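Local coordinates for HmuY protein (Prevotella intermedia, PDB 6R2H), which probably binds heme as a hemophore-like protein, being a homologue of the Porphyromonas gingivalis hemophore HmuY, at residues H74-R79 with G137-S142. Numbering follows the deposited sequence.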
loop_
_atom_site.group_PDB
_atom_site.type_symbol
_atom_site.label_atom_id
_atom_site.label_comp_id
_atom_site.label_asym_id
_atom_site.label_seq_id
_atom_site.Cartn_x
_atom_site.Cartn_y
_atom_site.Cartn_z
ATOM N N HIS A 74 -3.665 -0.250 -1.601
ATOM C CA HIS A 74 -4.712 -1.149 -2.052
ATOM C C HIS A 74 -4.977 -2.158 -0.937
ATOM O O HIS A 74 -4.182 -3.075 -0.731
ATOM C CB HIS A 74 -4.289 -1.854 -3.358
ATOM C CG HIS A 74 -5.104 -3.073 -3.658
ATOM N ND1 HIS A 74 -4.694 -4.350 -3.311
ATOM C CD2 HIS A 74 -6.304 -3.220 -4.260
ATOM C CE1 HIS A 74 -5.601 -5.227 -3.701
ATOM N NE2 HIS A 74 -6.596 -4.559 -4.286
ATOM N N ILE A 75 -6.100 -1.986 -0.233
ATOM C CA ILE A 75 -6.367 -2.738 0.984
ATOM C C ILE A 75 -5.199 -2.480 1.941
ATOM O O ILE A 75 -5.141 -1.399 2.530
ATOM C CB ILE A 75 -6.669 -4.227 0.698
ATOM C CG1 ILE A 75 -7.740 -4.394 -0.390
ATOM C CG2 ILE A 75 -7.045 -4.971 1.975
ATOM C CD1 ILE A 75 -9.054 -3.727 -0.080
ATOM N N THR A 76 -4.242 -3.411 2.042
ATOM C CA THR A 76 -3.089 -3.205 2.913
ATOM C C THR A 76 -1.792 -3.214 2.110
ATOM O O THR A 76 -0.729 -2.945 2.668
ATOM C CB THR A 76 -3.047 -4.151 4.127
ATOM O OG1 THR A 76 -2.974 -5.507 3.686
ATOM C CG2 THR A 76 -4.239 -4.007 5.044
ATOM N N ASP A 77 -1.883 -3.502 0.809
ATOM C CA ASP A 77 -0.726 -3.426 -0.070
ATOM C C ASP A 77 -0.304 -1.969 -0.263
ATOM O O ASP A 77 -1.145 -1.078 -0.324
ATOM C CB ASP A 77 -1.017 -4.032 -1.445
ATOM C CG ASP A 77 -1.734 -5.366 -1.393
ATOM O OD1 ASP A 77 -1.163 -6.307 -0.831
ATOM O OD2 ASP A 77 -2.862 -5.440 -1.901
ATOM N N ALA A 78 1.009 -1.759 -0.416
ATOM C CA ALA A 78 1.603 -0.435 -0.523
ATOM C C ALA A 78 2.512 -0.339 -1.748
ATOM O O ALA A 78 3.262 -1.264 -2.067
ATOM C CB ALA A 78 2.381 -0.120 0.730
ATOM N N ARG A 79 2.452 0.820 -2.409
ATOM C CA ARG A 79 3.286 1.131 -3.556
ATOM C C ARG A 79 3.781 2.563 -3.399
ATOM O O ARG A 79 3.099 3.390 -2.797
ATOM C CB ARG A 79 2.444 1.028 -4.829
ATOM C CG ARG A 79 3.223 1.157 -6.126
ATOM C CD ARG A 79 2.216 1.268 -7.244
ATOM N NE ARG A 79 2.773 1.262 -8.590
ATOM C CZ ARG A 79 2.042 1.478 -9.682
ATOM N NH1 ARG A 79 0.740 1.710 -9.573
ATOM N NH2 ARG A 79 2.610 1.472 -10.878
ATOM N N GLY A 137 4.960 -2.490 3.098
ATOM C CA GLY A 137 3.943 -3.510 3.286
ATOM C C GLY A 137 3.922 -4.045 4.716
ATOM O O GLY A 137 2.914 -4.594 5.148
ATOM N N LYS A 138 5.016 -3.833 5.459
ATOM C CA LYS A 138 5.137 -4.342 6.814
ATOM C C LYS A 138 4.370 -3.482 7.819
ATOM O O LYS A 138 4.384 -3.774 9.014
ATOM C CB LYS A 138 6.609 -4.426 7.230
ATOM C CG LYS A 138 7.452 -5.489 6.538
ATOM C CD LYS A 138 8.901 -5.344 6.918
ATOM C CE LYS A 138 9.835 -6.246 6.144
ATOM N NZ LYS A 138 11.149 -6.338 6.828
ATOM N N TRP A 139 3.691 -2.429 7.356
ATOM C CA TRP A 139 3.003 -1.529 8.275
ATOM C C TRP A 139 1.928 -2.255 9.094
ATOM O O TRP A 139 1.536 -1.800 10.174
ATOM C CB TRP A 139 2.451 -0.307 7.531
ATOM C CG TRP A 139 1.233 -0.555 6.694
ATOM C CD1 TRP A 139 1.194 -1.114 5.447
ATOM C CD2 TRP A 139 -0.134 -0.274 7.046
ATOM N NE1 TRP A 139 -0.098 -1.210 4.999
ATOM C CE2 TRP A 139 -0.935 -0.693 5.956
ATOM C CE3 TRP A 139 -0.759 0.283 8.166
ATOM C CZ2 TRP A 139 -2.325 -0.560 5.952
ATOM C CZ3 TRP A 139 -2.132 0.417 8.159
ATOM C CH2 TRP A 139 -2.902 0.002 7.066
ATOM N N VAL A 140 1.444 -3.378 8.550
ATOM C CA VAL A 140 0.594 -4.305 9.275
ATOM C C VAL A 140 1.312 -5.645 9.281
ATOM O O VAL A 140 1.919 -6.022 8.281
ATOM C CB VAL A 140 -0.798 -4.442 8.632
ATOM C CG1 VAL A 140 -1.648 -3.219 8.906
ATOM C CG2 VAL A 140 -0.721 -4.723 7.136
ATOM N N LYS A 141 1.260 -6.323 10.431
ATOM C CA LYS A 141 1.856 -7.637 10.593
ATOM C C LYS A 141 0.720 -8.632 10.768
ATOM O O LYS A 141 -0.178 -8.414 11.590
ATOM C CB LYS A 141 2.773 -7.662 11.819
ATOM C CG LYS A 141 3.672 -8.886 11.932
ATOM C CD LYS A 141 5.095 -8.556 12.350
ATOM C CE LYS A 141 5.908 -9.775 12.727
ATOM N NZ LYS A 141 5.613 -10.917 11.826
ATOM N N SER A 142 0.766 -9.707 9.974
ATOM C CA SER A 142 -0.229 -10.755 10.109
ATOM C C SER A 142 -0.027 -11.428 11.460
ATOM O O SER A 142 1.109 -11.670 11.864
ATOM C CB SER A 142 -0.161 -11.744 8.975
ATOM O OG SER A 142 -0.570 -13.034 9.406
#
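The backbones of A78 and G137 come to 5.4 Å between their CA atoms, where the start of strand 77-80 passes the end of a 3-10 segment, at 137-138, and T76 in the turn before that strand meets W139 and V140. The indole NE1 of W139 donates to the backbone O of T76 at 3.0 Å; the bond is fairly straight (160°) and lies close to the ring plane, but reaches the oxygen tilted from its carbonyl plane. Tryptophan suits this place because one residue supplies both a polar N-H and a broad apolar ring: T76 CG2 lies 4.0 Å from CZ2 of the same indole. With CG between backbone N and carbonyl carbon (chi1 75°), W139 has its ring beside V140, whose CG1 rests on one face toward the rim. V140 CG2 packs 3.8 Å from T76 CB, a fit for a beta-branched residue with two methyls.

H74 to D77 form a type II' turn that connects strands 71-74 and 77-80 into a beta hairpin, closed by H74 N to D77 O and D77 N to H74 O. The side chains of its two end residues are tied as well: H74 ND1 donates to the anti lone pair of D77 OD2 at 2.6 Å, nearly in the imidazole plane, while H74 NE2 bonds Y15 O. Small A78 lets G137 N approach its CB to 4.2 Å, and the W139 ring also meets that of F170, planes at about 35°, on strand 165-174 of the nine-stranded sheet.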